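Local coordinates for protein GH5 (Bacteroidetes bacterium AC2a, PDB 4YHE) that is a family 5 glycoside hydrolase with a beta/alpha barrel, a cellulase that probably cleaves beta-glucosidic linkages in cellulose, at residues N48-K52 and A53-S57; V84-L87 and V88-H92; S128-R131 and N132-I135; E138-M141 and I142-I146. All blocks are in the same frame, centred on the assembly; numbering follows the deposited sequence.

Interaction 1: N48-K52 and A53-S57; sequences NGLAK and AGFRS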
ATOM      1  N   ASN A  48      19.044   3.186  -3.833  1.00 16.95           N
ATOM      2  CA  ASN A  48      19.908   2.530  -4.834  1.00 18.61           C
ATOM      3  C   ASN A  48      19.768   0.996  -4.786  1.00 18.51           C
ATOM      4  O   ASN A  48      19.699   0.310  -5.821  1.00 18.53           O
ATOM      5  CB  ASN A  48      21.383   2.933  -4.591  1.00 19.37           C
ATOM      6  CG  ASN A  48      21.661   4.411  -4.895  1.00 19.80           C
ATOM      7  OD1 ASN A  48      20.831   5.136  -5.436  1.00 19.19           O
ATOM      8  ND2 ASN A  48      22.868   4.843  -4.576  1.00 21.60           N
ATOM      9  N   GLY A  49      19.715   0.466  -3.568  1.00 18.37           N
ATOM     10  CA  GLY A  49      19.527  -0.959  -3.339  1.00 19.09           C
ATOM     11  C   GLY A  49      18.242  -1.456  -3.957  1.00 18.45           C
ATOM     12  O   GLY A  49      18.227  -2.503  -4.600  1.00 20.00           O
ATOM     13  N   LEU A  50      17.163  -0.691  -3.780  1.00 17.80           N
ATOM     14  CA  LEU A  50      15.877  -1.074  -4.328  1.00 17.92           C
ATOM     15  C   LEU A  50      15.933  -1.149  -5.873  1.00 17.71           C
ATOM     16  O   LEU A  50      15.485  -2.116  -6.454  1.00 18.23           O
ATOM     17  CB  LEU A  50      14.795  -0.093  -3.915  1.00 16.90           C
ATOM     18  CG  LEU A  50      14.632   0.077  -2.391  1.00 16.78           C
ATOM     19  CD1 LEU A  50      13.489   1.041  -2.147  1.00 16.58           C
ATOM     20  CD2 LEU A  50      14.368  -1.253  -1.726  1.00 17.37           C
ATOM     21  N   ALA A  51      16.488  -0.127  -6.504  1.00 17.05           N
ATOM     22  CA  ALA A  51      16.547  -0.080  -7.968  1.00 19.47           C
ATOM     23  C   ALA A  51      17.414  -1.185  -8.522  1.00 19.40           C
ATOM     24  O   ALA A  51      17.047  -1.840  -9.483  1.00 20.77           O
ATOM     25  CB  ALA A  51      17.050   1.277  -8.444  1.00 20.02           C
ATOM     26  N   LYS A  52      18.535  -1.426  -7.868  1.00 21.60           N
ATOM     27  CA  LYS A  52      19.446  -2.519  -8.231  1.00 24.52           C
ATOM     28  C   LYS A  52      18.807  -3.896  -8.150  1.00 23.75           C
ATOM     29  O   LYS A  52      19.115  -4.788  -8.950  1.00 19.96           O
ATOM     30  CB  LYS A  52      20.659  -2.470  -7.312  1.00 27.71           C
ATOM     31  CG  LYS A  52      21.691  -3.540  -7.563  1.00 34.34           C
ATOM     32  CD  LYS A  52      22.983  -3.154  -6.856  1.00 41.11           C
ATOM     33  CE  LYS A  52      23.948  -4.323  -6.746  1.00 45.85           C
ATOM     34  NZ  LYS A  52      24.273  -4.841  -8.098  1.00 52.04           N
ATOM     35  N   ALA A  53      17.888  -4.074  -7.191  1.00 20.69           N
ATOM     36  CA  ALA A  53      17.204  -5.346  -7.035  1.00 20.27           C
ATOM     37  C   ALA A  53      16.141  -5.579  -8.099  1.00 19.42           C
ATOM     38  O   ALA A  53      15.679  -6.714  -8.247  1.00 20.37           O
ATOM     39  CB  ALA A  53      16.554  -5.432  -5.662  1.00 19.87           C
ATOM     40  N   GLY A  54      15.709  -4.506  -8.755  1.00 18.52           N
ATOM     41  CA  GLY A  54      14.637  -4.533  -9.750  1.00 18.51           C
ATOM     42  C   GLY A  54      13.272  -3.991  -9.377  1.00 17.30           C
ATOM     43  O   GLY A  54      12.323  -4.107 -10.149  1.00 16.76           O
ATOM     44  N   PHE A  55      13.136  -3.387  -8.193  1.00 16.53           N
ATOM     45  CA  PHE A  55      11.933  -2.708  -7.863  1.00 16.09           C
ATOM     46  C   PHE A  55      11.778  -1.493  -8.762  1.00 17.25           C
ATOM     47  O   PHE A  55      12.736  -0.752  -8.992  1.00 18.72           O
ATOM     48  CB  PHE A  55      11.956  -2.276  -6.377  1.00 15.01           C
ATOM     49  CG  PHE A  55      11.875  -3.421  -5.421  1.00 14.59           C
ATOM     50  CD1 PHE A  55      10.678  -4.136  -5.275  1.00 14.86           C
ATOM     51  CD2 PHE A  55      12.945  -3.775  -4.640  1.00 14.60           C
ATOM     52  CE1 PHE A  55      10.580  -5.171  -4.369  1.00 14.94           C
ATOM     53  CE2 PHE A  55      12.854  -4.832  -3.744  1.00 14.76           C
ATOM     54  CZ  PHE A  55      11.673  -5.530  -3.605  1.00 14.52           C
ATOM     55  N   ARG A  56      10.574  -1.275  -9.287  1.00 17.17           N
ATOM     56  CA  ARG A  56      10.287  -0.089 -10.085  1.00 17.10           C
ATOM     57  C   ARG A  56       9.675   1.052  -9.326  1.00 17.06           C
ATOM     58  O   ARG A  56       9.580   2.176  -9.829  1.00 16.71           O
ATOM     59  CB  ARG A  56       9.360  -0.469 -11.242  1.00 19.05           C
ATOM     60  CG  ARG A  56      10.018  -1.402 -12.280  1.00 19.98           C
ATOM     61  CD  ARG A  56       8.985  -1.822 -13.326  1.00 22.33           C
ATOM     62  NE  ARG A  56       9.480  -2.774 -14.332  1.00 25.22           N
ATOM     63  CZ  ARG A  56       9.817  -2.446 -15.587  1.00 28.80           C
ATOM     64  NH1 ARG A  56       9.741  -1.188 -16.019  1.00 28.89           N
ATOM     65  NH2 ARG A  56      10.260  -3.386 -16.415  1.00 29.23           N
ATOM     66  N   SER A  57       9.184   0.776  -8.128  1.00 16.02           N
ATOM     67  CA  SER A  57       8.492   1.793  -7.374  1.00 14.84           C
ATOM     68  C   SER A  57       8.813   1.663  -5.894  1.00 14.21           C
ATOM     69  O   SER A  57       9.273   0.617  -5.417  1.00 17.15           O
ATOM     70  CB  SER A  57       6.981   1.643  -7.574  1.00 14.82           C
ATOM     71  OG  SER A  57       6.570   0.286  -7.421  1.00 14.50           O
TER
HETATM   72  O   HOH W   1      14.733  -0.894 -11.142  1.00 39.20           O
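L50 O, near the C-terminal end of helix 44-53, receives F55 N at 3.2 Å, while A51 O takes G54 N at 3.1 Å. These two bonds, a 6-to-1 bond enclosing a 5-to-2 bond, together with the positive phi of G54 (105°), make a Schellman motif that ends the helix. A53 N still bonds in helical fashion to G49 O, at 3.0 Å, and leans more weakly on L50 O, as G54 N does. G54 N stands above the carbonyl plane of A51, 65° out of it, as the turn tightens. Glycine suits this place because a CB at these backbone angles would be jammed against the carbonyl oxygen of A53. The same L50 O lies at the edge of the F55 ring, near its plane, 3.5 Å from CD2. With CG beside the backbone N (chi1 -69°), the ring swings back over the last turn, and its CD2 meets CD2 of L50 at 4.1 Å. A water donates to both A51 O and F55 O, bridging the last turn to the outgoing chain. Farther out, helix 357-369 covers A53 and F55 through V361, W18 of strand 16-20 meets both L50 and the F55 ring, and R362 bonds A53 O. The carbonyls that a helix end leaves without helical donors are thus partly supplied by the turn's own N-H groups and by water, while L50 and F55 pack where the chain turns toward barrel strand 57-60.

Interaction 2: V84-L87 and V88-H92; sequences VDEL and VHMAH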
ATOM      1  N   VAL A  84      10.438  14.311   4.196  1.00 18.09           N
ATOM      2  CA  VAL A  84       9.604  13.672   3.174  1.00 18.57           C
ATOM      3  C   VAL A  84      10.104  14.089   1.786  1.00 19.05           C
ATOM      4  O   VAL A  84      10.342  13.222   0.926  1.00 17.93           O
ATOM      5  CB  VAL A  84       8.106  14.000   3.306  1.00 18.12           C
ATOM      6  CG1 VAL A  84       7.328  13.327   2.169  1.00 19.31           C
ATOM      7  CG2 VAL A  84       7.572  13.544   4.642  1.00 19.24           C
ATOM      8  N   ASP A  85      10.334  15.401   1.609  1.00 19.19           N
ATOM      9  CA  ASP A  85      10.886  15.961   0.355  1.00 20.60           C
ATOM     10  C   ASP A  85      12.208  15.310  -0.012  1.00 20.78           C
ATOM     11  O   ASP A  85      12.421  14.914  -1.163  1.00 19.42           O
ATOM     12  CB  ASP A  85      11.065  17.492   0.525  1.00 21.76           C
ATOM     13  CG  ASP A  85      11.281  18.251  -0.784  1.00 23.45           C
ATOM     14  OD1 ASP A  85      11.556  17.668  -1.849  1.00 20.20           O
ATOM     15  OD2 ASP A  85      11.174  19.500  -0.693  1.00 25.42           O
ATOM     16  N   GLU A  86      13.096  15.187   0.966  1.00 21.12           N
ATOM     17  CA  GLU A  86      14.420  14.588   0.720  1.00 23.10           C
ATOM     18  C   GLU A  86      14.342  13.126   0.310  1.00 20.72           C
ATOM     19  O   GLU A  86      15.000  12.694  -0.648  1.00 17.97           O
ATOM     20  CB  GLU A  86      15.330  14.727   1.958  1.00 27.58           C
ATOM     21  CG  GLU A  86      15.961  16.107   2.108  1.00 34.19           C
ATOM     22  CD  GLU A  86      17.478  16.137   1.826  1.00 42.76           C
ATOM     23  OE1 GLU A  86      18.240  15.240   2.295  1.00 45.25           O
ATOM     24  OE2 GLU A  86      17.916  17.096   1.148  1.00 52.32           O
ATOM     25  N   LEU A  87      13.527  12.359   1.025  1.00 18.75           N
ATOM     26  CA  LEU A  87      13.364  10.924   0.701  1.00 18.16           C
ATOM     27  C   LEU A  87      12.808  10.702  -0.710  1.00 17.67           C
ATOM     28  O   LEU A  87      13.314   9.857  -1.472  1.00 16.37           O
ATOM     29  CB  LEU A  87      12.431  10.280   1.721  1.00 18.59           C
ATOM     30  CG  LEU A  87      12.998  10.185   3.138  1.00 18.78           C
ATOM     31  CD1 LEU A  87      11.873   9.880   4.097  1.00 18.80           C
ATOM     32  CD2 LEU A  87      14.087   9.129   3.184  1.00 19.03           C
ATOM     33  N   VAL A  88      11.772  11.475  -1.034  1.00 17.80           N
ATOM     34  CA  VAL A  88      11.141  11.451  -2.343  1.00 19.23           C
ATOM     35  C   VAL A  88      12.200  11.665  -3.424  1.00 19.12           C
ATOM     36  O   VAL A  88      12.255  10.956  -4.429  1.00 17.90           O
ATOM     37  CB  VAL A  88      10.043  12.545  -2.397  1.00 20.33           C
ATOM     38  CG1 VAL A  88       9.652  12.925  -3.803  1.00 21.27           C
ATOM     39  CG2 VAL A  88       8.815  12.089  -1.638  1.00 21.14           C
ATOM     40  N   HIS A  89      13.071  12.643  -3.197  1.00 19.31           N
ATOM     41  CA  HIS A  89      14.085  12.969  -4.213  1.00 19.93           C
ATOM     42  C   HIS A  89      15.267  12.022  -4.259  1.00 20.85           C
ATOM     43  O   HIS A  89      15.842  11.816  -5.339  1.00 21.85           O
ATOM     44  CB  HIS A  89      14.445  14.463  -4.116  1.00 20.31           C
ATOM     45  CG  HIS A  89      13.361  15.350  -4.636  1.00 21.13           C
ATOM     46  ND1 HIS A  89      12.434  15.967  -3.818  1.00 21.41           N
ATOM     47  CD2 HIS A  89      13.001  15.656  -5.910  1.00 22.17           C
ATOM     48  CE1 HIS A  89      11.584  16.647  -4.566  1.00 21.89           C
ATOM     49  NE2 HIS A  89      11.904  16.469  -5.836  1.00 21.68           N
ATOM     50  N   MET A  90      15.598  11.354  -3.139  1.00 20.00           N
ATOM     51  CA  MET A  90      16.540  10.220  -3.196  1.00 20.73           C
ATOM     52  C   MET A  90      15.988   9.086  -4.062  1.00 20.96           C
ATOM     53  O   MET A  90      16.696   8.509  -4.903  1.00 17.88           O
ATOM     54  CB  MET A  90      16.846   9.658  -1.804  1.00 20.98           C
ATOM     55  CG  MET A  90      17.534  10.603  -0.831  1.00 22.78           C
ATOM     56  SD  MET A  90      17.665   9.830   0.794  1.00 24.47           S
ATOM     57  CE  MET A  90      18.558  11.056   1.751  1.00 24.97           C
ATOM     58  N   ALA A  91      14.715   8.750  -3.829  1.00 20.10           N
ATOM     59  CA  ALA A  91      14.026   7.738  -4.619  1.00 19.54           C
ATOM     60  C   ALA A  91      14.044   8.080  -6.124  1.00 19.48           C
ATOM     61  O   ALA A  91      14.315   7.207  -6.959  1.00 19.46           O
ATOM     62  CB  ALA A  91      12.590   7.601  -4.136  1.00 19.22           C
ATOM     63  N   HIS A  92      13.765   9.343  -6.443  1.00 20.08           N
ATOM     64  CA  HIS A  92      13.749   9.828  -7.827  1.00 22.74           C
ATOM     65  C   HIS A  92      15.130   9.725  -8.430  1.00 23.34           C
ATOM     66  O   HIS A  92      15.298   9.296  -9.583  1.00 21.53           O
ATOM     67  CB  HIS A  92      13.260  11.274  -7.888  1.00 24.89           C
ATOM     68  CG  HIS A  92      13.171  11.839  -9.276  1.00 26.72           C
ATOM     69  ND1 HIS A  92      12.575  11.166 -10.326  1.00 25.58           N
ATOM     70  CD2 HIS A  92      13.575  13.037  -9.775  1.00 27.43           C
ATOM     71  CE1 HIS A  92      12.647  11.912 -11.417  1.00 27.03           C
ATOM     72  NE2 HIS A  92      13.238  13.055 -11.106  1.00 26.56           N
TER
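D85 O is gripped twice by H89: the backbone N reaches it at 3.1 Å and ring ND1 at 2.9 Å, from opposite faces of the carbonyl plane. ND1 comes in tilted 34° from that plane, so the imidazole adds a second bond to an ordinary helical one. H89 carries CG beside its own backbone N (chi1 -73°), which folds the ring back along the helix toward the preceding turn. The side chain of D85 also comes close, OD1 lying 2.7 Å from ND1 at the ring edge, with carboxylate and ring planes 50° apart. Both polar ends have further partners: OD2 of D85 forms a salt bridge with R149, and NE2 of H89 bonds to D153. CG1 of V88 sits over one face of the ring, 4.1 Å above its plane and offset toward the rim. On the inward side, CG2 of V88 meets CG1 of V84 at 4.3 Å. V88 also packs on V98 and I100 of strand 97-101, and A91 on V98; small or branched residues suit this seam of the beta-alpha-beta unit of strands 57-60 and 97-101. M90, extended beyond CG, brings SD to 4.4 Å from CD2 of L87, and both residues rest on F47 of helix 44-53. With ND1 donating to a carbonyl and its ring edge beside a carboxylate, the imidazole is held from turning, and the neighbouring acids would probably stabilise a protonated ring.

Interaction 3: S128-R131 and N132-I135; sequences SEER and NQLI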
ATOM      1  N   SER A 128     -21.021  12.425  13.735  1.00 31.80           N
ATOM      2  CA  SER A 128     -21.202  13.872  13.732  1.00 31.23           C
ATOM      3  C   SER A 128     -20.768  14.533  12.433  1.00 31.84           C
ATOM      4  O   SER A 128     -19.583  14.527  12.092  1.00 28.69           O
ATOM      5  CB  SER A 128     -20.404  14.495  14.882  1.00 30.70           C
ATOM      6  OG  SER A 128     -20.410  15.910  14.774  1.00 31.21           O
ATOM      7  N   GLU A 129     -21.702  15.188  11.750  1.00 32.52           N
ATOM      8  CA  GLU A 129     -21.366  15.885  10.521  1.00 32.40           C
ATOM      9  C   GLU A 129     -20.462  17.091  10.787  1.00 35.11           C
ATOM     10  O   GLU A 129     -19.650  17.468   9.929  1.00 31.79           O
ATOM     11  CB  GLU A 129     -22.628  16.293   9.758  1.00 33.18           C
ATOM     12  CG  GLU A 129     -22.387  17.103   8.487  1.00 34.85           C
ATOM     13  CD  GLU A 129     -21.642  16.343   7.396  1.00 37.39           C
ATOM     14  OE1 GLU A 129     -21.494  15.096   7.480  1.00 38.43           O
ATOM     15  OE2 GLU A 129     -21.208  17.008   6.434  1.00 38.93           O
ATOM     16  N   GLU A 130     -20.591  17.708  11.964  1.00 34.63           N
ATOM     17  CA  GLU A 130     -19.670  18.779  12.310  1.00 34.99           C
ATOM     18  C   GLU A 130     -18.253  18.232  12.541  1.00 30.40           C
ATOM     19  O   GLU A 130     -17.286  18.877  12.208  1.00 28.69           O
ATOM     20  CB  GLU A 130     -20.178  19.573  13.510  1.00 39.91           C
ATOM     21  CG  GLU A 130     -21.546  20.199  13.228  1.00 44.52           C
ATOM     22  CD  GLU A 130     -21.956  21.257  14.239  1.00 50.21           C
ATOM     23  OE1 GLU A 130     -22.621  22.235  13.826  1.00 53.35           O
ATOM     24  OE2 GLU A 130     -21.629  21.106  15.439  1.00 49.54           O
ATOM     25  N   ARG A 131     -18.119  17.027  13.077  1.00 29.79           N
ATOM     26  CA  ARG A 131     -16.776  16.424  13.167  1.00 28.83           C
ATOM     27  C   ARG A 131     -16.222  16.077  11.763  1.00 28.21           C
ATOM     28  O   ARG A 131     -15.045  16.299  11.456  1.00 24.31           O
ATOM     29  CB  ARG A 131     -16.791  15.201  14.086  1.00 29.88           C
ATOM     30  CG  ARG A 131     -15.427  14.564  14.332  1.00 31.14           C
ATOM     31  CD  ARG A 131     -14.450  15.473  15.104  1.00 33.23           C
ATOM     32  NE  ARG A 131     -13.079  14.986  14.961  1.00 33.78           N
ATOM     33  CZ  ARG A 131     -12.490  14.052  15.705  1.00 36.23           C
ATOM     34  NH1 ARG A 131     -13.118  13.471  16.724  1.00 35.83           N
ATOM     35  NH2 ARG A 131     -11.233  13.695  15.413  1.00 39.47           N
ATOM     36  N   ASN A 132     -17.091  15.568  10.911  1.00 27.24           N
ATOM     37  CA  ASN A 132     -16.717  15.222   9.539  1.00 27.48           C
ATOM     38  C   ASN A 132     -16.209  16.450   8.770  1.00 26.94           C
ATOM     39  O   ASN A 132     -15.186  16.390   8.069  1.00 22.85           O
ATOM     40  CB  ASN A 132     -17.923  14.573   8.829  1.00 27.89           C
ATOM     41  CG  ASN A 132     -17.551  13.918   7.509  1.00 28.39           C
ATOM     42  OD1 ASN A 132     -16.401  13.563   7.280  1.00 26.39           O
ATOM     43  ND2 ASN A 132     -18.535  13.754   6.636  1.00 28.95           N
ATOM     44  N   GLN A 133     -16.922  17.560   8.913  1.00 26.93           N
ATOM     45  CA  GLN A 133     -16.498  18.847   8.360  1.00 30.39           C
ATOM     46  C   GLN A 133     -15.099  19.272   8.826  1.00 28.81           C
ATOM     47  O   GLN A 133     -14.321  19.771   8.023  1.00 29.34           O
ATOM     48  CB  GLN A 133     -17.514  19.963   8.717  1.00 35.39           C
ATOM     49  CG  GLN A 133     -18.685  20.085   7.737  1.00 40.29           C
ATOM     50  CD  GLN A 133     -19.944  20.761   8.314  1.00 47.97           C
ATOM     51  OE1 GLN A 133     -19.926  21.391   9.386  1.00 52.57           O
ATOM     52  NE2 GLN A 133     -21.052  20.623   7.590  1.00 50.11           N
ATOM     53  N   LEU A 134     -14.806  19.113  10.113  1.00 28.61           N
ATOM     54  CA  LEU A 134     -13.484  19.461  10.665  1.00 29.78           C
ATOM     55  C   LEU A 134     -12.374  18.591  10.087  1.00 27.76           C
ATOM     56  O   LEU A 134     -11.286  19.083   9.766  1.00 26.67           O
ATOM     57  CB  LEU A 134     -13.455  19.270  12.187  1.00 34.33           C
ATOM     58  CG  LEU A 134     -14.143  20.275  13.113  1.00 38.63           C
ATOM     59  CD1 LEU A 134     -13.957  19.823  14.558  1.00 41.32           C
ATOM     60  CD2 LEU A 134     -13.581  21.671  12.915  1.00 40.28           C
ATOM     61  N   ILE A 135     -12.650  17.290   9.999  1.00 25.86           N
ATOM     62  CA  ILE A 135     -11.662  16.330   9.513  1.00 25.74           C
ATOM     63  C   ILE A 135     -11.385  16.683   8.051  1.00 25.50           C
ATOM     64  O   ILE A 135     -10.232  16.689   7.601  1.00 25.07           O
ATOM     65  CB  ILE A 135     -12.165  14.880   9.708  1.00 25.33           C
ATOM     66  CG1 ILE A 135     -12.075  14.515  11.185  1.00 24.79           C
ATOM     67  CG2 ILE A 135     -11.383  13.890   8.843  1.00 23.60           C
ATOM     68  CD1 ILE A 135     -12.880  13.306  11.586  1.00 25.74           C
TER
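Backbone bonds come first: N132 N reaches S128 O at 2.9 Å, and Q133 N meets E129 O at the same 2.9 Å, while L134 N to E130 O and I135 N to R131 O continue the pattern. S128 is the N-cap of helix 129-149, its OG accepting from R131 N at 3.1 Å; serine suits the post because its short hydroxyl can fold back onto an amide of the first turn that has no helical acceptor. Among the polar side chains, E129 is bent at chi2 (65°), which brings its carboxylate back beside the next turn. There ND2 of N132 makes a weak, nearly straight bond to OE1 of E129 at 3.4 Å, the amide plane standing 84° from the carboxylate. Stronger partners hold N132 on helix 181-199: W189 NE1 donates to its OD1, and its ND2 reaches E188. On the far side, CD1 of I135 approaches NE of R131 at 3.8 Å, obliquely to the guanidinium, and the aliphatic CG of R131 lies 4.0 Å from the same methyl. R131 also packs on A124 of helix 122-127 and bonds weakly to W119 O through NH2. An alanine at R131 would lose this cover, is likely to open a gap beside CD1 of I135, and would leave W119 O without that weak donor. Two acidic residues in the first turn would probably interact favourably with the helix dipole, while the buried amide of N132 has both ends satisfied.

Interaction 4: E138-M141 and I142-I146; sequences ELTM and IWLQI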
ATOM      1  N   GLU A 138      -9.047  19.716   7.759  1.00 25.71           N
ATOM      2  CA  GLU A 138      -7.655  19.300   8.056  1.00 24.71           C
ATOM      3  C   GLU A 138      -7.047  18.565   6.852  1.00 24.16           C
ATOM      4  O   GLU A 138      -5.928  18.882   6.422  1.00 21.39           O
ATOM      5  CB  GLU A 138      -7.577  18.495   9.362  1.00 24.24           C
ATOM      6  CG  GLU A 138      -6.159  18.134   9.792  1.00 23.34           C
ATOM      7  CD  GLU A 138      -5.991  17.743  11.259  1.00 23.96           C
ATOM      8  OE1 GLU A 138      -6.970  17.764  12.076  1.00 22.68           O
ATOM      9  OE2 GLU A 138      -4.824  17.433  11.617  1.00 24.15           O
ATOM     10  N   LEU A 139      -7.822  17.652   6.259  1.00 23.56           N
ATOM     11  CA  LEU A 139      -7.389  16.921   5.058  1.00 21.91           C
ATOM     12  C   LEU A 139      -7.066  17.864   3.918  1.00 21.89           C
ATOM     13  O   LEU A 139      -6.050  17.718   3.237  1.00 20.35           O
ATOM     14  CB  LEU A 139      -8.462  15.887   4.615  1.00 22.58           C
ATOM     15  CG  LEU A 139      -8.534  14.548   5.377  1.00 20.47           C
ATOM     16  CD1 LEU A 139      -9.769  13.776   4.964  1.00 19.81           C
ATOM     17  CD2 LEU A 139      -7.284  13.692   5.144  1.00 21.19           C
ATOM     18  N   THR A 140      -7.939  18.840   3.703  1.00 22.36           N
ATOM     19  CA  THR A 140      -7.710  19.841   2.689  1.00 21.89           C
ATOM     20  C   THR A 140      -6.421  20.648   2.952  1.00 22.48           C
ATOM     21  O   THR A 140      -5.581  20.802   2.057  1.00 18.22           O
ATOM     22  CB  THR A 140      -8.934  20.784   2.554  1.00 24.22           C
ATOM     23  OG1 THR A 140     -10.108  20.007   2.228  1.00 25.58           O
ATOM     24  CG2 THR A 140      -8.696  21.813   1.496  1.00 23.36           C
ATOM     25  N   MET A 141      -6.255  21.158   4.169  1.00 22.17           N
ATOM     26  CA  MET A 141      -5.045  21.940   4.480  1.00 25.55           C
ATOM     27  C   MET A 141      -3.752  21.123   4.339  1.00 25.17           C
ATOM     28  O   MET A 141      -2.715  21.625   3.858  1.00 25.05           O
ATOM     29  CB  MET A 141      -5.163  22.513   5.898  1.00 27.20           C
ATOM     30  CG  MET A 141      -6.273  23.557   6.042  1.00 30.19           C
ATOM     31  SD  MET A 141      -6.074  24.979   4.928  1.00 34.70           S
ATOM     32  CE  MET A 141      -6.934  24.568   3.424  1.00 38.08           C
ATOM     33  N   ILE A 142      -3.818  19.850   4.733  1.00 22.79           N
ATOM     34  CA  ILE A 142      -2.663  19.000   4.654  1.00 22.60           C
ATOM     35  C   ILE A 142      -2.295  18.705   3.214  1.00 21.10           C
ATOM     36  O   ILE A 142      -1.140  18.929   2.800  1.00 21.20           O
ATOM     37  CB  ILE A 142      -2.837  17.699   5.474  1.00 23.33           C
ATOM     38  CG1 ILE A 142      -2.832  18.039   6.961  1.00 24.91           C
ATOM     39  CG2 ILE A 142      -1.711  16.718   5.141  1.00 24.10           C
ATOM     40  CD1 ILE A 142      -3.074  16.846   7.849  1.00 25.18           C
ATOM     41  N   TRP A 143      -3.253  18.235   2.429  1.00 20.56           N
ATOM     42  CA  TRP A 143      -2.970  17.933   1.040  1.00 19.26           C
ATOM     43  C   TRP A 143      -2.595  19.176   0.205  1.00 21.14           C
ATOM     44  O   TRP A 143      -1.796  19.089  -0.726  1.00 19.61           O
ATOM     45  CB  TRP A 143      -4.111  17.110   0.399  1.00 20.00           C
ATOM     46  CG  TRP A 143      -3.922  15.638   0.641  1.00 19.08           C
ATOM     47  CD1 TRP A 143      -4.748  14.795   1.339  1.00 17.81           C
ATOM     48  CD2 TRP A 143      -2.822  14.842   0.203  1.00 18.29           C
ATOM     49  NE1 TRP A 143      -4.261  13.538   1.320  1.00 18.26           N
ATOM     50  CE2 TRP A 143      -3.055  13.527   0.669  1.00 18.28           C
ATOM     51  CE3 TRP A 143      -1.649  15.112  -0.512  1.00 18.73           C
ATOM     52  CZ2 TRP A 143      -2.157  12.482   0.455  1.00 18.71           C
ATOM     53  CZ3 TRP A 143      -0.765  14.057  -0.770  1.00 18.96           C
ATOM     54  CH2 TRP A 143      -1.024  12.750  -0.278  1.00 18.51           C
ATOM     55  N   LEU A 144      -3.163  20.323   0.541  1.00 22.38           N
ATOM     56  CA  LEU A 144      -2.755  21.561  -0.116  1.00 25.07           C
ATOM     57  C   LEU A 144      -1.264  21.831   0.101  1.00 24.25           C
ATOM     58  O   LEU A 144      -0.556  22.151  -0.843  1.00 25.24           O
ATOM     59  CB  LEU A 144      -3.568  22.732   0.420  1.00 27.00           C
ATOM     60  CG  LEU A 144      -4.906  23.031  -0.241  1.00 29.83           C
ATOM     61  CD1 LEU A 144      -5.589  24.169   0.519  1.00 30.98           C
ATOM     62  CD2 LEU A 144      -4.722  23.408  -1.713  1.00 28.38           C
ATOM     63  N   GLN A 145      -0.796  21.674   1.341  1.00 24.49           N
ATOM     64  CA  GLN A 145       0.613  21.929   1.675  1.00 23.51           C
ATOM     65  C   GLN A 145       1.530  20.948   0.996  1.00 23.57           C
ATOM     66  O   GLN A 145       2.571  21.333   0.432  1.00 21.47           O
ATOM     67  CB  GLN A 145       0.820  21.882   3.187  1.00 24.03           C
ATOM     68  CG  GLN A 145       0.220  23.067   3.908  1.00 24.95           C
ATOM     69  CD  GLN A 145       0.256  22.919   5.403  1.00 25.50           C
ATOM     70  OE1 GLN A 145       1.297  23.143   6.035  1.00 27.10           O
ATOM     71  NE2 GLN A 145      -0.874  22.551   5.993  1.00 26.74           N
ATOM     72  N   ILE A 146       1.145  19.663   1.040  1.00 21.23           N
ATOM     73  CA  ILE A 146       1.917  18.639   0.419  1.00 20.67           C
ATOM     74  C   ILE A 146       2.027  18.899  -1.064  1.00 20.17           C
ATOM     75  O   ILE A 146       3.111  18.827  -1.621  1.00 20.65           O
ATOM     76  CB  ILE A 146       1.343  17.217   0.661  1.00 20.00           C
ATOM     77  CG1 ILE A 146       1.460  16.853   2.138  1.00 21.03           C
ATOM     78  CG2 ILE A 146       2.065  16.202  -0.197  1.00 19.68           C
ATOM     79  CD1 ILE A 146       0.674  15.626   2.561  1.00 20.01           C
TER
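Helix 129-149 runs regularly here, with I142 N on E138 O and L144 N on T140 O, both at 2.9 Å. M141 O is shared: Q145 N takes it at 3.2 Å and Q145 NE2 at 3.0 Å, from opposite faces of its plane. NE2 stands well above that plane, 68° out of it, yet the carbonyl oxygen lies in the plane of the Q145 amide. CG of Q145 beside the backbone N (chi1 -71°) turns the chain back up the helix to make this possible. The amide also ties to the loop at Y74 O and I76 N, so a leucine in its place would probably leave Y74 O and I76 N without these mates and let that loop shift. The helix is one of the outer layer of a TIM barrel, and W143 is its buried wedge: NE1 bonds T161 O, the ring meets F159 of strand 157-160, and I146 CD1 sits 3.8 Å above one face, offset toward the rim. W143 also packs on C193, A196 and I197 of helix 181-199. On another side of the helix, E138 and I142 lie side by side, CG to CD1 3.9 Å. T140 and L144 run alongside each other likewise, with T140 CG2 4.0 Å from L144 CD1.

In the fold
From the N terminus the contacts come in series, none nesting or crossing. Interaction 1 closes helix 44-53 and turns the chain into barrel strand 57-60. Interaction 2 follows on helix 78-93, which leads on to strand 97-101; its centre is about 14 Å from that of interaction 1, and F47 of helix 44-53 links the two helices. Interactions 3 and 4 occupy one element, helix 129-149, the first at its N-cap and the second farther along, centres about 16 Å apart; both lean on helix 181-199. Interactions 1 and 3 lie on opposite sides of the chain's centre, their centres about 41 Å apart, so the series follows the outer helical layer part-way round the eight-stranded barrel.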